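Local coordinates for ABC-type transport system, molybdenum-specific extracellular solute-binding protein (Clostridium difficile, PDB 4KD5) that probably binds molybdate or tungstate outside the cell and hands the oxyanion to an ABC transporter for uptake, at residues A[18-23]-A[222-227]; A[112-117]-A[143-148]; A[78-83]-A[207-212]. All coordinates share one frame; numbering follows the deposited sequence. Where two conformers were deposited one is given.

Contact 1 (A[18-23]-A[222-227])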
# COMPACT_ATOMS: atom_id res chain seq x y z
N GLU A 18 -27.48 -2.88 3.47
CA GLU A 18 -27.81 -3.87 2.45
C GLU A 18 -26.80 -3.87 1.31
O GLU A 18 -26.50 -4.92 0.74
CB GLU A 18 -29.23 -3.65 1.92
CG GLU A 18 -30.31 -3.61 3.01
CD GLU A 18 -30.51 -2.23 3.59
OE1 GLU A 18 -30.97 -1.33 2.85
OE2 GLU A 18 -30.21 -2.03 4.79
N ALA A 19 -26.26 -2.70 0.99
CA ALA A 19 -25.27 -2.60 -0.09
C ALA A 19 -23.91 -3.14 0.34
O ALA A 19 -23.21 -3.78 -0.44
CB ALA A 19 -25.15 -1.17 -0.56
N MSE A 20 -23.54 -2.87 1.59
CA MSE A 20 -22.23 -3.24 2.12
C MSE A 20 -22.04 -4.74 2.25
O MSE A 20 -20.92 -5.24 2.28
CB MSE A 20 -21.99 -2.57 3.47
CG MSE A 20 -21.89 -1.06 3.43
SE MSE A 20 -20.64 -0.40 2.09
CE MSE A 20 -19.01 -1.08 2.87
N ALA A 21 -23.15 -5.47 2.33
CA ALA A 21 -23.10 -6.93 2.39
C ALA A 21 -22.67 -7.53 1.05
O ALA A 21 -21.91 -8.49 1.01
CB ALA A 21 -24.44 -7.49 2.82
N LYS A 22 -23.17 -6.96 -0.05
CA LYS A 22 -22.76 -7.40 -1.38
C LYS A 22 -21.35 -6.91 -1.67
O LYS A 22 -20.60 -7.55 -2.41
CB LYS A 22 -23.75 -6.88 -2.43
CG LYS A 22 -23.48 -7.36 -3.85
CD LYS A 22 -23.85 -8.82 -4.03
CE LYS A 22 -24.34 -9.12 -5.44
NZ LYS A 22 -23.34 -8.80 -6.50
N ILE A 23 -20.98 -5.77 -1.08
CA ILE A 23 -19.61 -5.25 -1.18
C ILE A 23 -18.60 -6.21 -0.53
O ILE A 23 -17.51 -6.43 -1.05
CB ILE A 23 -19.49 -3.84 -0.54
CG1 ILE A 23 -20.21 -2.79 -1.39
CG2 ILE A 23 -18.04 -3.46 -0.34
CD1 ILE A 23 -19.59 -2.55 -2.75
N LYS A 222 -21.45 -0.22 -9.56
CA LYS A 222 -22.58 -1.01 -10.04
C LYS A 222 -23.26 -1.81 -8.94
O LYS A 222 -24.43 -2.15 -9.04
CB LYS A 222 -22.16 -1.94 -11.19
CG LYS A 222 -21.90 -1.24 -12.51
CD LYS A 222 -21.73 -2.25 -13.65
CE LYS A 222 -21.32 -1.57 -14.95
NZ LYS A 222 -21.18 -2.55 -16.07
N ILE A 223 -22.51 -2.12 -7.88
CA ILE A 223 -23.07 -2.81 -6.72
C ILE A 223 -24.00 -1.87 -5.95
O ILE A 223 -25.11 -2.26 -5.57
CB ILE A 223 -21.97 -3.37 -5.80
CG1 ILE A 223 -21.34 -4.61 -6.43
CG2 ILE A 223 -22.53 -3.73 -4.43
CD1 ILE A 223 -20.26 -5.23 -5.57
N PHE A 224 -23.56 -0.64 -5.74
CA PHE A 224 -24.37 0.35 -5.05
C PHE A 224 -25.62 0.71 -5.86
O PHE A 224 -26.63 1.11 -5.29
CB PHE A 224 -23.55 1.61 -4.76
CG PHE A 224 -22.56 1.45 -3.64
CD1 PHE A 224 -22.99 1.32 -2.33
CD2 PHE A 224 -21.20 1.46 -3.89
CE1 PHE A 224 -22.08 1.18 -1.29
CE2 PHE A 224 -20.28 1.33 -2.86
CZ PHE A 224 -20.73 1.19 -1.56
N GLU A 225 -25.55 0.55 -7.18
CA GLU A 225 -26.68 0.84 -8.06
C GLU A 225 -27.74 -0.27 -8.06
O GLU A 225 -28.88 -0.05 -8.46
CB GLU A 225 -26.20 1.18 -9.48
CG GLU A 225 -25.40 2.48 -9.55
CD GLU A 225 -24.59 2.62 -10.83
OE1 GLU A 225 -24.77 1.79 -11.75
OE2 GLU A 225 -23.76 3.55 -10.91
N GLU A 226 -27.35 -1.46 -7.61
CA GLU A 226 -28.31 -2.55 -7.40
C GLU A 226 -29.23 -2.20 -6.24
O GLU A 226 -30.35 -2.69 -6.15
CB GLU A 226 -27.58 -3.86 -7.08
CG GLU A 226 -26.68 -4.39 -8.19
CD GLU A 226 -25.84 -5.57 -7.73
OE1 GLU A 226 -26.08 -6.08 -6.62
OE2 GLU A 226 -24.94 -6.00 -8.49
N PHE A 227 -28.74 -1.34 -5.35
CA PHE A 227 -29.46 -1.03 -4.13
C PHE A 227 -30.09 0.36 -4.16
O PHE A 227 -30.48 0.90 -3.13
CB PHE A 227 -28.54 -1.22 -2.91
CG PHE A 227 -28.14 -2.66 -2.68
CD1 PHE A 227 -28.89 -3.47 -1.84
CD2 PHE A 227 -27.03 -3.20 -3.31
CE1 PHE A 227 -28.53 -4.79 -1.63
CE2 PHE A 227 -26.67 -4.52 -3.11
CZ PHE A 227 -27.42 -5.32 -2.26

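Contact 2 (A[112-117]-A[143-148])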
# COMPACT_ATOMS: atom_id res chain seq x y z
N LYS A 112 -53.43 13.84 -1.11
CA LYS A 112 -52.54 13.70 0.03
C LYS A 112 -51.11 13.35 -0.39
O LYS A 112 -50.86 12.28 -0.95
CB LYS A 112 -53.11 12.68 1.02
CG LYS A 112 -54.52 13.03 1.49
CD LYS A 112 -55.10 12.02 2.46
CE LYS A 112 -54.30 12.00 3.73
NZ LYS A 112 -54.74 10.92 4.66
N ILE A 113 -50.20 14.29 -0.14
CA ILE A 113 -48.78 14.12 -0.46
C ILE A 113 -47.99 13.78 0.80
O ILE A 113 -47.90 14.59 1.72
CB ILE A 113 -48.20 15.39 -1.11
CG1 ILE A 113 -48.94 15.72 -2.41
CG2 ILE A 113 -46.71 15.24 -1.38
CD1 ILE A 113 -48.50 17.00 -3.08
N ALA A 114 -47.42 12.58 0.84
CA ALA A 114 -46.66 12.14 2.01
C ALA A 114 -45.20 12.58 1.93
O ALA A 114 -44.52 12.29 0.94
CB ALA A 114 -46.74 10.64 2.18
N VAL A 115 -44.72 13.26 2.96
CA VAL A 115 -43.30 13.64 3.06
C VAL A 115 -42.80 13.41 4.48
O VAL A 115 -43.59 13.34 5.42
CB VAL A 115 -43.06 15.12 2.69
CG1 VAL A 115 -43.44 15.41 1.25
CG2 VAL A 115 -43.82 16.03 3.64
N GLY A 116 -41.48 13.32 4.64
CA GLY A 116 -40.91 13.23 5.97
C GLY A 116 -40.95 14.59 6.66
O GLY A 116 -40.99 15.62 5.99
N GLU A 117 -40.95 14.59 7.99
CA GLU A 117 -40.91 15.84 8.74
C GLU A 117 -39.66 16.63 8.35
O GLU A 117 -38.55 16.10 8.38
CB GLU A 117 -40.97 15.58 10.25
CG GLU A 117 -42.38 15.25 10.76
CD GLU A 117 -42.40 14.42 12.04
OE1 GLU A 117 -43.47 13.87 12.38
OE2 GLU A 117 -41.34 14.30 12.70
N LYS A 143 -52.29 19.73 1.15
CA LYS A 143 -52.12 18.33 0.76
C LYS A 143 -51.04 17.63 1.56
O LYS A 143 -51.04 16.41 1.68
CB LYS A 143 -51.79 18.24 -0.73
CG LYS A 143 -52.73 19.01 -1.65
CD LYS A 143 -52.94 18.25 -2.96
CE LYS A 143 -53.39 19.18 -4.08
NZ LYS A 143 -53.69 18.44 -5.34
N LEU A 144 -50.11 18.41 2.10
CA LEU A 144 -48.94 17.87 2.78
C LEU A 144 -49.25 17.16 4.10
O LEU A 144 -49.82 17.76 5.02
CB LEU A 144 -47.91 18.98 3.01
CG LEU A 144 -46.73 19.09 2.05
CD1 LEU A 144 -46.94 18.27 0.79
CD2 LEU A 144 -46.43 20.53 1.69
N VAL A 145 -48.89 15.88 4.19
CA VAL A 145 -48.93 15.14 5.46
C VAL A 145 -47.51 14.66 5.80
O VAL A 145 -46.73 14.34 4.92
CB VAL A 145 -49.91 13.95 5.41
CG1 VAL A 145 -51.34 14.44 5.55
CG2 VAL A 145 -49.76 13.18 4.11
N PHE A 146 -47.19 14.62 7.09
CA PHE A 146 -45.81 14.43 7.52
C PHE A 146 -45.57 13.14 8.31
O PHE A 146 -46.19 12.90 9.34
CB PHE A 146 -45.34 15.65 8.32
CG PHE A 146 -45.44 16.95 7.56
CD1 PHE A 146 -44.35 17.45 6.88
CD2 PHE A 146 -46.63 17.67 7.53
CE1 PHE A 146 -44.43 18.65 6.18
CE2 PHE A 146 -46.72 18.86 6.83
CZ PHE A 146 -45.62 19.35 6.16
N ALA A 147 -44.65 12.31 7.81
CA ALA A 147 -44.32 11.03 8.44
C ALA A 147 -43.05 11.08 9.29
O ALA A 147 -42.20 11.96 9.09
CB ALA A 147 -44.20 9.94 7.40
N LYS A 148 -42.91 10.13 10.21
CA LYS A 148 -41.77 10.07 11.12
C LYS A 148 -40.51 9.56 10.43
O LYS A 148 -39.40 9.84 10.88
CB LYS A 148 -42.09 9.18 12.33
CG LYS A 148 -42.41 7.74 11.96
CD LYS A 148 -42.71 6.90 13.20
CE LYS A 148 -43.00 5.44 12.83
NZ LYS A 148 -43.21 4.58 14.04

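Contact 3 (A[78-83]-A[207-212]). With FMT (formic acid), chain F.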
# COMPACT_ATOMS: atom_id res chain seq x y z
N SER A 78 -6.62 13.25 4.20
CA SER A 78 -7.35 14.23 3.38
C SER A 78 -7.52 13.89 1.90
O SER A 78 -8.61 14.06 1.35
CB SER A 78 -6.70 15.62 3.51
OG SER A 78 -6.77 16.10 4.83
N ASP A 79 -6.46 13.41 1.27
CA ASP A 79 -6.50 13.11 -0.16
C ASP A 79 -7.36 11.90 -0.51
O ASP A 79 -7.57 11.60 -1.69
CB ASP A 79 -5.08 12.95 -0.73
CG ASP A 79 -4.11 12.37 0.28
OD1 ASP A 79 -3.37 11.43 -0.08
OD2 ASP A 79 -4.08 12.87 1.43
N THR A 80 -7.86 11.20 0.51
CA THR A 80 -8.77 10.08 0.29
C THR A 80 -10.23 10.50 0.39
O THR A 80 -11.13 9.68 0.22
CB THR A 80 -8.52 8.92 1.27
OG1 THR A 80 -8.90 9.31 2.59
CG2 THR A 80 -7.06 8.51 1.25
N MSE A 81 -10.47 11.78 0.67
CA MSE A 81 -11.84 12.28 0.77
C MSE A 81 -12.49 12.31 -0.61
O MSE A 81 -12.03 13.03 -1.51
CB MSE A 81 -11.88 13.67 1.41
CG MSE A 81 -11.42 13.67 2.86
SE MSE A 81 -11.14 15.45 3.61
CE MSE A 81 -12.99 15.97 3.85
N LYS A 82 -13.55 11.53 -0.77
CA LYS A 82 -14.27 11.44 -2.04
C LYS A 82 -15.76 11.25 -1.83
O LYS A 82 -16.20 10.82 -0.76
CB LYS A 82 -13.73 10.27 -2.88
CG LYS A 82 -12.64 10.63 -3.85
CD LYS A 82 -11.30 10.04 -3.45
CE LYS A 82 -10.16 10.76 -4.16
NZ LYS A 82 -8.84 10.14 -3.87
N ASP A 83 -16.54 11.55 -2.86
CA ASP A 83 -17.95 11.25 -2.86
C ASP A 83 -18.16 9.85 -3.43
O ASP A 83 -17.90 9.62 -4.61
CB ASP A 83 -18.73 12.29 -3.66
CG ASP A 83 -18.72 13.65 -3.00
OD1 ASP A 83 -18.58 13.70 -1.77
OD2 ASP A 83 -18.84 14.67 -3.72
N ALA A 207 -4.18 -0.55 2.90
CA ALA A 207 -5.25 -1.54 2.74
C ALA A 207 -6.62 -0.85 2.67
O ALA A 207 -7.52 -1.31 1.98
CB ALA A 207 -5.21 -2.54 3.87
N ALA A 208 -6.76 0.25 3.40
CA ALA A 208 -8.00 1.02 3.40
C ALA A 208 -8.18 1.79 2.09
O ALA A 208 -9.28 1.84 1.54
CB ALA A 208 -8.03 1.97 4.58
N LYS A 209 -7.10 2.40 1.60
CA LYS A 209 -7.13 3.10 0.32
C LYS A 209 -7.50 2.17 -0.82
O LYS A 209 -8.23 2.54 -1.73
CB LYS A 209 -5.77 3.75 0.03
CG LYS A 209 -5.37 4.88 0.96
CD LYS A 209 -4.24 5.72 0.34
CE LYS A 209 -3.69 6.75 1.32
NZ LYS A 209 -2.87 7.82 0.67
N LYS A 210 -6.98 0.94 -0.76
CA LYS A 210 -7.26 -0.05 -1.79
C LYS A 210 -8.71 -0.52 -1.75
O LYS A 210 -9.31 -0.76 -2.79
CB LYS A 210 -6.31 -1.25 -1.66
CG LYS A 210 -5.10 -1.21 -2.59
CD LYS A 210 -4.23 0.01 -2.36
CE LYS A 210 -3.02 0.01 -3.29
NZ LYS A 210 -3.40 -0.00 -4.73
N PHE A 211 -9.27 -0.66 -0.56
CA PHE A 211 -10.67 -1.02 -0.44
C PHE A 211 -11.58 0.13 -0.85
O PHE A 211 -12.66 -0.08 -1.38
CB PHE A 211 -11.04 -1.49 0.97
CG PHE A 211 -12.51 -1.73 1.16
CD1 PHE A 211 -13.16 -2.73 0.44
CD2 PHE A 211 -13.25 -0.96 2.05
CE1 PHE A 211 -14.52 -2.95 0.61
CE2 PHE A 211 -14.60 -1.18 2.22
CZ PHE A 211 -15.24 -2.18 1.50
N GLU A 212 -11.13 1.36 -0.60
CA GLU A 212 -11.89 2.53 -1.01
C GLU A 212 -11.96 2.61 -2.53
O GLU A 212 -12.99 2.98 -3.10
CB GLU A 212 -11.28 3.82 -0.44
CG GLU A 212 -12.09 5.07 -0.77
CD GLU A 212 -11.42 6.36 -0.34
OE1 GLU A 212 -11.56 7.35 -1.08
OE2 GLU A 212 -10.77 6.38 0.73
C FMT F . -1.52 -2.33 4.64
O1 FMT F . -1.78 -1.26 5.20
O2 FMT F . -1.36 -2.44 3.43

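Contact 1 (A[18-23]-A[222-227])
The Phe227 ring lies flat on the backbone of helix 17-28, with Ala19 CA over the middle of one face and Glu18 C above the rim of that same face; at the ring edge, in plane, is Ile223 O from its own segment. The CH-pi contact puts Ala19 CA 3.7 Å from the ring centroid. This is roughly antiparallel helix packing in an alpha/beta solute-binding fold: segments 18-23 and 222-226 run at 141° to each other, and the aromatic residue at the end of 222-227 closes over helix 17-28. Phe224 is used differently. Its edge receives the selenium of selenomethionine Met20, a Met-aromatic contact with SE 5.1 Å from the ring centroid, while Ala19 CB and Ile23 CD1 approach obliquely. Ala19 CB therefore touches both rings, 3.7 Å from Phe224 CD1 and 3.9 Å from Phe227 CD2. Ile23 and Phe224 also rest on Leu215 of helix 205-215, and Phe224 reaches Leu84 and Val85 of strand 82-94. Ile223 CG2 packs 3.6 Å from Ile23 CD1. Lys22 leaves its helix with CG anti to the backbone N (chi1 -176°), then bends, bringing NZ to 3.8 Å from Glu226 OE2 in a long salt bridge.

Contact 2 (A[112-117]-A[143-148])
Ile113 and Val115 each donate an N-H to segment 143-148 and accept one from it, and Glu117 adds a last N-H. The backbone ladder alternates as parallel strands require: Ile113 N donates to Lys143 O at 2.9 Å, Ile113 O accepts from Val145 N, Val115 N donates to Val145 O, Val115 O accepts from Ala147 N at 2.8 Å, and Glu117 N donates to Ala147 O. The bond from Val145 N to Ile113 O is almost straight, 176° at the hydrogen, whereas the closing one from Glu117 N to Ala147 O is bent to 147°. Secondary CA-H...O contacts run beside this ladder, the shortest joining Phe146 CA and Val115 O at 3.2 Å. Ala114 turns its own backbone bonds the other way, to Val164 and Phe166 of strand 164-168.

Apolar contacts divide between the two faces of the sheet. On the face of Ile113, Val115, Leu144 and Phe146, Leu144 CD1 touches Ile113 CB at 3.7 Å, and Val115 lies side by side with Phe146, its CG2 3.6 Å from Phe146 CD1. Gly116 O sits at the edge of that ring. On the other face Ala114 and Ala147 carry small side chains that pack against helix 150-159, both touching Val153.

Lys143 NZ bonds to Val110 O and Leu105 O, while the backbone N of Lys112 bonds to Asp163 OD2. With helix 122-133 as the connection, strands 113-116 and 144-147 form a beta-alpha-beta crossover, the recurring unit of solute-binding lobes, and Gly116 lies near Ala123 and Val150, both predicted to contact molybdate.

Contact 3 (A[78-83]-A[207-212])
The turn around Thr80, ahead of the strand that includes Lys82 and Asp83, meets the flank of helix 205-215 through Thr80 and Glu212, a join between a loop and a helix that lies away from the predicted molybdate site. With chi1 at -176° the chain of Glu212 swings away from its own N and runs out straight, and its carboxylate arrives at the backbone of the turn. Glu212 OE1 is 2.7 Å from Thr80 O, and Glu212 OE2 is 3.4 Å from Thr80 CB. Glu212 is buried, and its chain also lies on Val196 and Val198 of strand 193-198.

Thr80 offers its two branches to different neighbours. Thr80 CG2 packs against the aliphatic part of Lys209, 3.8 Å from Lys209 CE, the two side chains crossing at about a right angle. OG1 is turned instead to Val77 O and the backbone N of Val198. Farther out, Lys209 NZ stands 3.7 Å from Asp79 OD1, a long salt bridge. Lys82 bends at chi2 and folds back on its own turn: NZ donates to Asp79 O at 2.9 Å, lying in the carbonyl plane, and Lys82 CD passes 3.6 Å from Glu212 OE1. A neighbouring subunit covers the outer side of the turn, where Ser78 OG bonds to Asp149 OD1 of that subunit. A formate, probably from the crystallisation liquor, takes a weak hydrogen bond from Ala207 N.

Two oxygens as close as Thr80 O and Glu212 OE1 are consistent with a protonated acid, a state that burial would also promote. Lys82 NZ, 4.8 Å from Glu212 OE1, would pull the other way by stabilising a negative charge, and the structure does not settle which influence prevails.

Contacts 1 and 3 lie together, their centres 18 Å apart, and touch directly, Ile23 CG2 resting 3.6 Å from Phe211 CZ; their helices 205-215 and 218-226 are consecutive. Contact 2 stands apart across the centre of the chain, about 29 Å from contact 1 and 38 Å from contact 3, centre to centre, and nests along the chain inside the loops that both close. The predicted molybdate site draws on both regions: the Glu18 side chain is about 6 Å from that of Ser15, and Gly116 lies about 6 Å from the side chains of Ala123 and Val150. The Lys143 side chain is about 7 Å from a bound 2-butanol. Contact 3 is remote from these positions.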